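Local coordinates for protein aldehyde dehydrogenase (Anabaena variabilis, PDB 4H7N) that probably oxidises aldehydes to carboxylic acids with NAD+ as the electron acceptor, at residues Y273-K278 with M373-V378; A395-S400 with S417-A422. All coordinates share one frame; numbering follows the deposited sequence.

Following the chain from its N terminus, contact 1 closes first. It brings the end of strand 269-275 beside the end of strand 369-375, and the long excursion between them includes helix 279-292 and helix 311-326. Contact 2 opens only after contact 1 has closed, so the two lie in series and neither nest nor cross. It closes a much shorter loop, through helix 401-408, between strands 393-397 and 415-418. Both contacts belong to one seven-stranded mixed sheet. Strand 237-241 lies between the two pairs and joins 269-275 to 393-397. The contact centres are 15 Å apart, and the nearest atoms are about 7 Å apart.

Contact 1 (Y273-K278 with M373-V378); sequences YVAESK and MPFPDV
Val274 N donates to Met373 O at 3.0 Å, the first of three backbone hydrogen bonds that join 273-278 to 373-378. Phe375 N returns a bond to Val274 O at 2.9 Å. Glu276 N closes the series on Phe375 O. These are the C-terminal ends of two neighbouring parallel strands inside a mixed sheet of the aldehyde dehydrogenase fold. The two short strand ends are twisted 44° against each other.

Tyr273, Ala275, Met373 and Phe375 share one face of the sheet. The Phe375 ring is turned back over the partner strand because CG sits between the backbone N and the carbonyl carbon (chi1 58°). One ring face lies against Ala275, whose CA makes a CH-pi contact 3.8 Å from the centroid of the Phe375 ring. The backbone N of Ala275 also sits over this face, offset toward the rim. The ring also meets Tyr273, with Phe375 CD2 3.8 Å from Tyr273 CB. Ile240 and helix 378-386 add to the packing on this ring. With an alanine at Phe375, Ala275 would probably lose its aromatic cover and a gap would open beside Tyr273.

Tyr273 and Met373, a selenomethionine, lie side by side and point the same way. The selenium reaches the ring edge, a Met-aromatic contact with Met373 SE 3.9 Å from Tyr273 CE1. At the far end of that ring, Tyr273 OH is hydrogen-bonded to His356 and Arg271.

On the opposite face, Val274 packs on Phe282 and Pro374 on Phe279, both from helix 279-292. At the exposed end of the pair, the extended Glu276 side chain crosses Pro376 at about a right angle. The carboxylate carbon Glu276 CD lies 3.7 Å from Pro376 CA.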
loop_
_atom_site.group_PDB
_atom_site.type_symbol
_atom_site.label_atom_id
_atom_site.label_comp_id
_atom_site.label_asym_id
_atom_site.label_seq_id
_atom_site.Cartn_x
_atom_site.Cartn_y
_atom_site.Cartn_z
ATOM N N TYR A 273 24.287 -0.773 -22.107
ATOM C CA TYR A 273 25.616 -1.215 -21.702
ATOM C C TYR A 273 25.964 -2.466 -22.494
ATOM O O TYR A 273 25.186 -3.409 -22.506
ATOM C CB TYR A 273 25.635 -1.487 -20.193
ATOM C CG TYR A 273 25.210 -0.263 -19.415
ATOM C CD1 TYR A 273 26.103 0.769 -19.171
ATOM C CD2 TYR A 273 23.875 -0.104 -19.016
ATOM C CE1 TYR A 273 25.696 1.937 -18.549
ATOM C CE2 TYR A 273 23.452 1.037 -18.359
ATOM C CZ TYR A 273 24.367 2.060 -18.137
ATOM O OH TYR A 273 23.927 3.159 -17.481
ATOM N N VAL A 274 27.128 -2.483 -23.164
ATOM C CA VAL A 274 27.492 -3.609 -24.026
ATOM C C VAL A 274 28.903 -4.092 -23.728
ATOM O O VAL A 274 29.830 -3.291 -23.586
ATOM C CB VAL A 274 27.439 -3.204 -25.517
ATOM C CG1 VAL A 274 27.611 -4.427 -26.403
ATOM C CG2 VAL A 274 26.118 -2.518 -25.834
ATOM N N ALA A 275 29.058 -5.407 -23.643
ATOM C CA ALA A 275 30.375 -6.018 -23.457
ATOM C C ALA A 275 31.348 -5.359 -24.436
ATOM O O ALA A 275 31.035 -5.251 -25.650
ATOM C CB ALA A 275 30.290 -7.504 -23.743
ATOM N N GLU A 276 32.523 -4.965 -23.941
ATOM C CA GLU A 276 33.493 -4.250 -24.797
ATOM C C GLU A 276 33.896 -4.977 -26.078
ATOM O O GLU A 276 34.093 -4.341 -27.076
ATOM C CB GLU A 276 34.725 -3.776 -24.016
ATOM C CG GLU A 276 35.550 -4.884 -23.392
ATOM C CD GLU A 276 36.656 -4.349 -22.475
ATOM O OE1 GLU A 276 36.771 -3.117 -22.316
ATOM O OE2 GLU A 276 37.406 -5.161 -21.895
ATOM N N SER A 277 33.992 -6.295 -26.062
ATOM C CA SER A 277 34.356 -7.034 -27.270
ATOM C C SER A 277 33.273 -7.026 -28.355
ATOM O O SER A 277 33.569 -7.364 -29.504
ATOM C CB SER A 277 34.699 -8.496 -26.941
ATOM O OG SER A 277 33.567 -9.159 -26.383
ATOM N N LYS A 278 32.030 -6.690 -28.012
ATOM C CA LYS A 278 30.932 -6.655 -29.016
ATOM C C LYS A 278 30.408 -5.247 -29.252
ATOM O O LYS A 278 29.480 -5.028 -30.035
ATOM C CB LYS A 278 29.752 -7.505 -28.537
ATOM C CG LYS A 278 30.131 -8.937 -28.251
ATOM C CD LYS A 278 30.598 -9.633 -29.525
ATOM C CE LYS A 278 30.824 -11.108 -29.260
ATOM N NZ LYS A 278 31.538 -11.744 -30.384
HETATM N N MSE A 373 27.309 2.510 -23.930
HETATM C CA MSE A 373 28.591 2.475 -23.206
HETATM C C MSE A 373 29.156 1.075 -23.179
HETATM O O MSE A 373 28.422 0.161 -22.904
HETATM C CB MSE A 373 28.316 2.775 -21.726
HETATM C CG MSE A 373 28.737 4.164 -21.338
HETATM SE SE MSE A 373 28.533 4.413 -19.399
HETATM C CE MSE A 373 30.357 4.214 -18.722
ATOM N N PRO A 374 30.464 0.890 -23.406
ATOM C CA PRO A 374 31.046 -0.440 -23.201
ATOM C C PRO A 374 31.225 -0.805 -21.715
ATOM O O PRO A 374 31.288 0.078 -20.888
ATOM C CB PRO A 374 32.419 -0.317 -23.883
ATOM C CG PRO A 374 32.772 1.116 -23.776
ATOM C CD PRO A 374 31.494 1.908 -23.695
ATOM N N PHE A 375 31.268 -2.091 -21.375
ATOM C CA PHE A 375 31.786 -2.527 -20.057
ATOM C C PHE A 375 32.879 -3.609 -20.140
ATOM O O PHE A 375 32.834 -4.491 -20.993
ATOM C CB PHE A 375 30.668 -2.963 -19.089
ATOM C CG PHE A 375 29.828 -4.074 -19.596
ATOM C CD1 PHE A 375 30.210 -5.387 -19.397
ATOM C CD2 PHE A 375 28.638 -3.822 -20.276
ATOM C CE1 PHE A 375 29.421 -6.438 -19.854
ATOM C CE2 PHE A 375 27.853 -4.876 -20.750
ATOM C CZ PHE A 375 28.234 -6.186 -20.533
ATOM N N PRO A 376 33.884 -3.533 -19.244
ATOM C CA PRO A 376 34.912 -4.562 -19.216
ATOM C C PRO A 376 34.497 -5.871 -18.553
ATOM O O PRO A 376 35.100 -6.897 -18.841
ATOM C CB PRO A 376 36.035 -3.904 -18.414
ATOM C CG PRO A 376 35.320 -2.984 -17.489
ATOM C CD PRO A 376 34.155 -2.458 -18.277
ATOM N N ASP A 377 33.518 -5.846 -17.658
ATOM C CA ASP A 377 33.072 -7.070 -16.965
ATOM C C ASP A 377 31.670 -6.876 -16.429
ATOM O O ASP A 377 31.183 -5.754 -16.352
ATOM C CB ASP A 377 34.021 -7.427 -15.813
ATOM C CG ASP A 377 34.271 -6.248 -14.894
ATOM O OD1 ASP A 377 33.328 -5.787 -14.215
ATOM O OD2 ASP A 377 35.420 -5.760 -14.873
ATOM N N VAL A 378 31.040 -7.981 -16.061
ATOM C CA VAL A 378 29.659 -8.002 -15.605
ATOM C C VAL A 378 29.490 -7.205 -14.327
ATOM O O VAL A 378 28.481 -6.548 -14.132
ATOM C CB VAL A 378 29.181 -9.434 -15.303
ATOM C CG1 VAL A 378 27.754 -9.389 -14.779
ATOM C CG2 VAL A 378 29.247 -10.297 -16.554
#

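Contact 2 (A395-S400 with S417-A422)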
loop_
_atom_site.group_PDB
_atom_site.type_symbol
_atom_site.label_atom_id
_atom_site.label_comp_id
_atom_site.label_asym_id
_atom_site.label_seq_id
_atom_site.Cartn_x
_atom_site.Cartn_y
_atom_site.Cartn_z
ATOM N N ALA A 395 16.524 -4.657 -19.076
ATOM C CA ALA A 395 16.651 -5.788 -20.001
ATOM C C ALA A 395 18.066 -6.364 -19.946
ATOM O O ALA A 395 19.038 -5.599 -19.826
ATOM C CB ALA A 395 16.312 -5.354 -21.396
ATOM N N VAL A 396 18.181 -7.684 -20.082
ATOM C CA VAL A 396 19.479 -8.338 -20.177
ATOM C C VAL A 396 19.438 -9.334 -21.308
ATOM O O VAL A 396 18.506 -10.137 -21.378
ATOM C CB VAL A 396 19.808 -9.124 -18.879
ATOM C CG1 VAL A 396 21.194 -9.730 -18.973
ATOM C CG2 VAL A 396 19.732 -8.194 -17.650
ATOM N N PHE A 397 20.477 -9.318 -22.141
ATOM C CA PHE A 397 20.624 -10.185 -23.283
ATOM C C PHE A 397 21.868 -11.015 -23.121
ATOM O O PHE A 397 22.966 -10.509 -22.814
ATOM C CB PHE A 397 20.760 -9.405 -24.589
ATOM C CG PHE A 397 19.557 -8.612 -24.959
ATOM C CD1 PHE A 397 19.335 -7.376 -24.386
ATOM C CD2 PHE A 397 18.644 -9.099 -25.891
ATOM C CE1 PHE A 397 18.220 -6.645 -24.703
ATOM C CE2 PHE A 397 17.532 -8.356 -26.242
ATOM C CZ PHE A 397 17.335 -7.122 -25.648
ATOM N N ALA A 398 21.700 -12.303 -23.342
ATOM C CA ALA A 398 22.816 -13.198 -23.390
ATOM C C ALA A 398 22.528 -14.403 -24.288
ATOM O O ALA A 398 21.441 -14.542 -24.886
ATOM C CB ALA A 398 23.184 -13.647 -21.976
ATOM N N GLY A 399 23.524 -15.283 -24.331
ATOM C CA GLY A 399 23.502 -16.490 -25.134
ATOM C C GLY A 399 22.577 -17.522 -24.571
ATOM O O GLY A 399 22.269 -18.463 -25.250
ATOM N N SER A 400 22.127 -17.363 -23.333
ATOM C CA SER A 400 21.207 -18.321 -22.755
ATOM C C SER A 400 20.388 -17.611 -21.714
ATOM O O SER A 400 20.834 -16.614 -21.178
ATOM C CB SER A 400 21.980 -19.487 -22.107
ATOM O OG SER A 400 22.577 -19.040 -20.877
ATOM N N SER A 417 13.295 -7.764 -18.537
ATOM C CA SER A 417 13.134 -8.523 -19.797
ATOM C C SER A 417 14.410 -9.290 -20.082
ATOM O O SER A 417 15.486 -8.741 -19.910
ATOM C CB SER A 417 12.813 -7.553 -20.938
ATOM O OG SER A 417 11.508 -6.982 -20.790
ATOM N N ILE A 418 14.270 -10.552 -20.526
ATOM C CA ILE A 418 15.360 -11.443 -20.683
ATOM C C ILE A 418 15.432 -11.888 -22.157
ATOM O O ILE A 418 14.484 -12.496 -22.686
ATOM C CB ILE A 418 15.195 -12.704 -19.784
ATOM C CG1 ILE A 418 15.058 -12.315 -18.292
ATOM C CG2 ILE A 418 16.387 -13.589 -19.990
ATOM C CD1 ILE A 418 16.301 -11.676 -17.680
ATOM N N ASN A 419 16.523 -11.503 -22.818
ATOM C CA ASN A 419 16.708 -11.721 -24.275
ATOM C C ASN A 419 15.682 -11.008 -25.111
ATOM O O ASN A 419 15.462 -11.344 -26.244
ATOM C CB ASN A 419 16.819 -13.209 -24.571
ATOM C CG ASN A 419 18.098 -13.754 -24.007
ATOM O OD1 ASN A 419 19.052 -13.004 -23.874
ATOM N ND2 ASN A 419 18.130 -15.021 -23.647
ATOM N N ASP A 420 15.125 -9.965 -24.514
ATOM C CA ASP A 420 14.204 -9.039 -25.141
ATOM C C ASP A 420 14.229 -7.730 -24.358
ATOM O O ASP A 420 14.921 -7.637 -23.324
ATOM C CB ASP A 420 12.815 -9.636 -25.126
ATOM C CG ASP A 420 11.978 -9.198 -26.291
ATOM O OD1 ASP A 420 12.174 -8.047 -26.791
ATOM O OD2 ASP A 420 11.096 -10.007 -26.681
ATOM N N ALA A 421 13.519 -6.700 -24.846
ATOM C CA ALA A 421 13.492 -5.415 -24.142
ATOM C C ALA A 421 12.103 -4.848 -24.102
ATOM O O ALA A 421 11.320 -5.028 -25.047
ATOM C CB ALA A 421 14.437 -4.399 -24.795
ATOM N N ALA A 422 11.810 -4.157 -22.992
ATOM C CA ALA A 422 10.557 -3.463 -22.768
ATOM C C ALA A 422 9.318 -4.315 -22.855
ATOM O O ALA A 422 8.276 -3.841 -23.327
ATOM C CB ALA A 422 10.443 -2.281 -23.748
#
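Asn419 reaches across to Ala398 with its side chain and continues the strand pairing past the last beta bridge. Asn419 OD1 accepts from Ala398 N at 2.8 Å, in the carbonyl plane of the amide and nearly straight (169° at the hydrogen). CG is anti to the carbonyl carbon (chi1 -68°), which carries the amide across although the CB starts out away from 395-400. The backbone of Asn419 has positive phi, so the chain turns here as the strand ends. Asn419 N still donates to Val396 O at 2.8 Å, and Val396 N donates to Ser417 O.

Phe397 CG lies beside its own backbone N, opposite the carbonyl carbon (chi1 -65°), and this brings the ring end to the backbone from Asn419 to Ala421. The ring lies obliquely there. Phe397 CE2 is 3.4 Å from Asp420 N, and Phe397 CZ meets Ala421 CB at 4.1 Å. Helix 247-259 packs against the same side chain through Ala250, Ala253 and Ile254. Ala395 CB sits 3.3 Å from Asp420 O, a buried carbonyl with no hydrogen-bond partner in the model. Within the turn, Asp420 OD1 accepts from Ala421 N.

Ile418 packs on helix 401-408 and on Ile461 of the second subunit. A strand of that subunit pairs in parallel with Ser417 and Ile418, so the sheet runs on across the dimer interface. Strand 393-397, helix 401-408 and strand 415-418 form a beta-alpha-beta crossover.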